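Local coordinates for protein D-alanine--D-alanine ligase (PDB 3TQT) that joins two D-alanine molecules into D-alanyl-D-alanine at the expense of ATP, a step of peptidoglycan synthesis for the bacterial cell wall, at residues A[110-115]-A[318-323]. Sequence-based numbering, arbitrary orientation.
Sequences QGEDGA and NTIPGF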
loop_
_atom_site.group_PDB
_atom_site.type_symbol
_atom_site.label_atom_id
_atom_site.label_comp_id
_atom_site.label_asym_id
_atom_site.label_seq_id
_atom_site.Cartn_x
_atom_site.Cartn_y
_atom_site.Cartn_z
ATOM N N GLN A 110 4.211 -0.780 -10.266
ATOM C CA GLN A 110 2.868 -1.330 -10.482
ATOM C C GLN A 110 2.674 -2.718 -9.867
ATOM O O GLN A 110 1.648 -2.993 -9.238
ATOM C CB GLN A 110 2.501 -1.345 -11.978
ATOM C CG GLN A 110 2.826 -0.046 -12.735
ATOM C CD GLN A 110 2.128 1.180 -12.174
ATOM O OE1 GLN A 110 2.075 1.377 -10.962
ATOM N NE2 GLN A 110 1.600 2.020 -13.057
ATOM N N GLY A 111 3.666 -3.585 -10.038
ATOM C CA GLY A 111 3.532 -4.978 -9.649
ATOM C C GLY A 111 3.865 -5.287 -8.202
ATOM O O GLY A 111 3.248 -6.160 -7.598
ATOM N N GLU A 112 4.857 -4.595 -7.651
ATOM C CA GLU A 112 5.292 -4.856 -6.283
ATOM C C GLU A 112 4.929 -3.716 -5.356
ATOM O O GLU A 112 5.107 -3.831 -4.146
ATOM C CB GLU A 112 6.813 -5.060 -6.217
ATOM C CG GLU A 112 7.296 -6.335 -6.861
ATOM C CD GLU A 112 8.789 -6.551 -6.666
ATOM O OE1 GLU A 112 9.193 -7.039 -5.590
ATOM O OE2 GLU A 112 9.554 -6.230 -7.593
ATOM N N ASP A 113 4.450 -2.610 -5.923
ATOM C CA ASP A 113 4.239 -1.389 -5.146
ATOM C C ASP A 113 2.835 -1.268 -4.586
ATOM O O ASP A 113 2.450 -0.209 -4.094
ATOM C CB ASP A 113 4.573 -0.129 -5.948
ATOM C CG ASP A 113 3.747 0.010 -7.221
ATOM O OD1 ASP A 113 2.770 -0.748 -7.435
ATOM O OD2 ASP A 113 4.098 0.897 -8.022
ATOM N N GLY A 114 2.073 -2.349 -4.679
ATOM C CA GLY A 114 0.731 -2.350 -4.158
ATOM C C GLY A 114 -0.334 -1.968 -5.158
ATOM O O GLY A 114 -1.503 -2.162 -4.882
ATOM N N ALA A 115 0.044 -1.428 -6.315
ATOM C CA ALA A 115 -0.964 -0.989 -7.279
ATOM C C ALA A 115 -1.789 -2.160 -7.810
ATOM O O ALA A 115 -3.018 -2.153 -7.734
ATOM C CB ALA A 115 -0.325 -0.205 -8.431
ATOM N N ASN A 318 12.052 -8.313 -0.881
ATOM C CA ASN A 318 11.483 -8.286 -2.220
ATOM C C ASN A 318 10.260 -9.166 -2.247
ATOM O O ASN A 318 10.379 -10.372 -2.026
ATOM C CB ASN A 318 12.484 -8.859 -3.216
ATOM C CG ASN A 318 13.763 -8.094 -3.235
ATOM O OD1 ASN A 318 13.865 -7.057 -3.888
ATOM N ND2 ASN A 318 14.754 -8.579 -2.495
ATOM N N THR A 319 9.101 -8.580 -2.542
ATOM C CA THR A 319 7.843 -9.319 -2.433
ATOM C C THR A 319 7.439 -9.969 -3.755
ATOM O O THR A 319 6.649 -10.894 -3.771
ATOM C CB THR A 319 6.685 -8.410 -1.962
ATOM O OG1 THR A 319 6.557 -7.331 -2.882
ATOM C CG2 THR A 319 6.969 -7.836 -0.548
ATOM N N ILE A 320 7.986 -9.487 -4.862
ATOM C CA ILE A 320 7.821 -10.221 -6.119
ATOM C C ILE A 320 9.214 -10.459 -6.699
ATOM O O ILE A 320 9.641 -9.796 -7.642
ATOM C CB ILE A 320 6.865 -9.518 -7.127
ATOM C CG1 ILE A 320 5.590 -9.026 -6.422
ATOM C CG2 ILE A 320 6.498 -10.451 -8.305
ATOM C CD1 ILE A 320 4.608 -10.122 -6.010
ATOM N N PRO A 321 9.945 -11.396 -6.095
ATOM C CA PRO A 321 11.301 -11.707 -6.545
ATOM C C PRO A 321 11.249 -12.387 -7.899
ATOM O O PRO A 321 10.191 -12.908 -8.264
ATOM C CB PRO A 321 11.792 -12.690 -5.492
ATOM C CG PRO A 321 10.569 -13.334 -4.977
ATOM C CD PRO A 321 9.504 -12.280 -5.004
ATOM N N GLY A 322 12.362 -12.369 -8.629
ATOM C CA GLY A 322 12.447 -13.093 -9.882
ATOM C C GLY A 322 11.994 -14.522 -9.673
ATOM O O GLY A 322 12.228 -15.105 -8.616
ATOM N N PHE A 323 11.334 -15.087 -10.676
ATOM C CA PHE A 323 10.788 -16.431 -10.544
ATOM C C PHE A 323 11.088 -17.265 -11.781
ATOM O O PHE A 323 10.429 -18.282 -12.041
ATOM C CB PHE A 323 9.281 -16.365 -10.284
ATOM C CG PHE A 323 8.847 -17.125 -9.079
ATOM C CD1 PHE A 323 8.586 -16.464 -7.886
ATOM C CD2 PHE A 323 8.726 -18.505 -9.122
ATOM C CE1 PHE A 323 8.170 -17.169 -6.763
ATOM C CE2 PHE A 323 8.314 -19.218 -7.999
ATOM C CZ PHE A 323 8.032 -18.548 -6.827
HETATM O O HOH W 1 9.668 -5.661 -2.970
HETATM O O HOH W 2 7.197 -4.843 -2.243
#
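Glu112 lies along Ile320, the two side chains running past each other in opposite directions. CB of Glu112 stays at the margin, 4.0 Å from Thr319 OG1. Next, Glu112 CG is 3.2 Å from Ile320 CG1 and as close to its CB, nearer than carbons normally come, so the exact value is doubtful. With chi2 at -175° the chain stays extended and carries the carboxylate over the 319-320 backbone. Glu112 CD lies 3.5 Å from both Ile320 N and Ile320 O, the latter accepting from His107 ND1. The N-H of Ile320 donates to Glu112 OE1 (2.8 Å), coming from 47° above the carboxylate plane. A water accepts from Thr319 N and lies within bonding distance of OE1, while OE2 accepts from Gly108 N. Glutamate suits the place because its methylenes lie along isoleucine while its acid end serves backbone donors of two loops. Threonine brings a hydroxyl to a second water, 2.6 Å from Thr319 OG1 and placed to link it to Glu112 O. Asp113 OD1 accepts from Ala115 N in an Asx turn; Gly114 takes the N-cap position of helix 115-122, where a CB would jam against Asp113 O, calling for glycine. The contact joins the N-terminal domain to the ATP-grasp domain, where 318-323 leaves strand 312-318 at Asn318, a predicted magnesium ligand. Helix 132-139 touches Glu112 and Thr319, while Pro321 rests on strand 298-306.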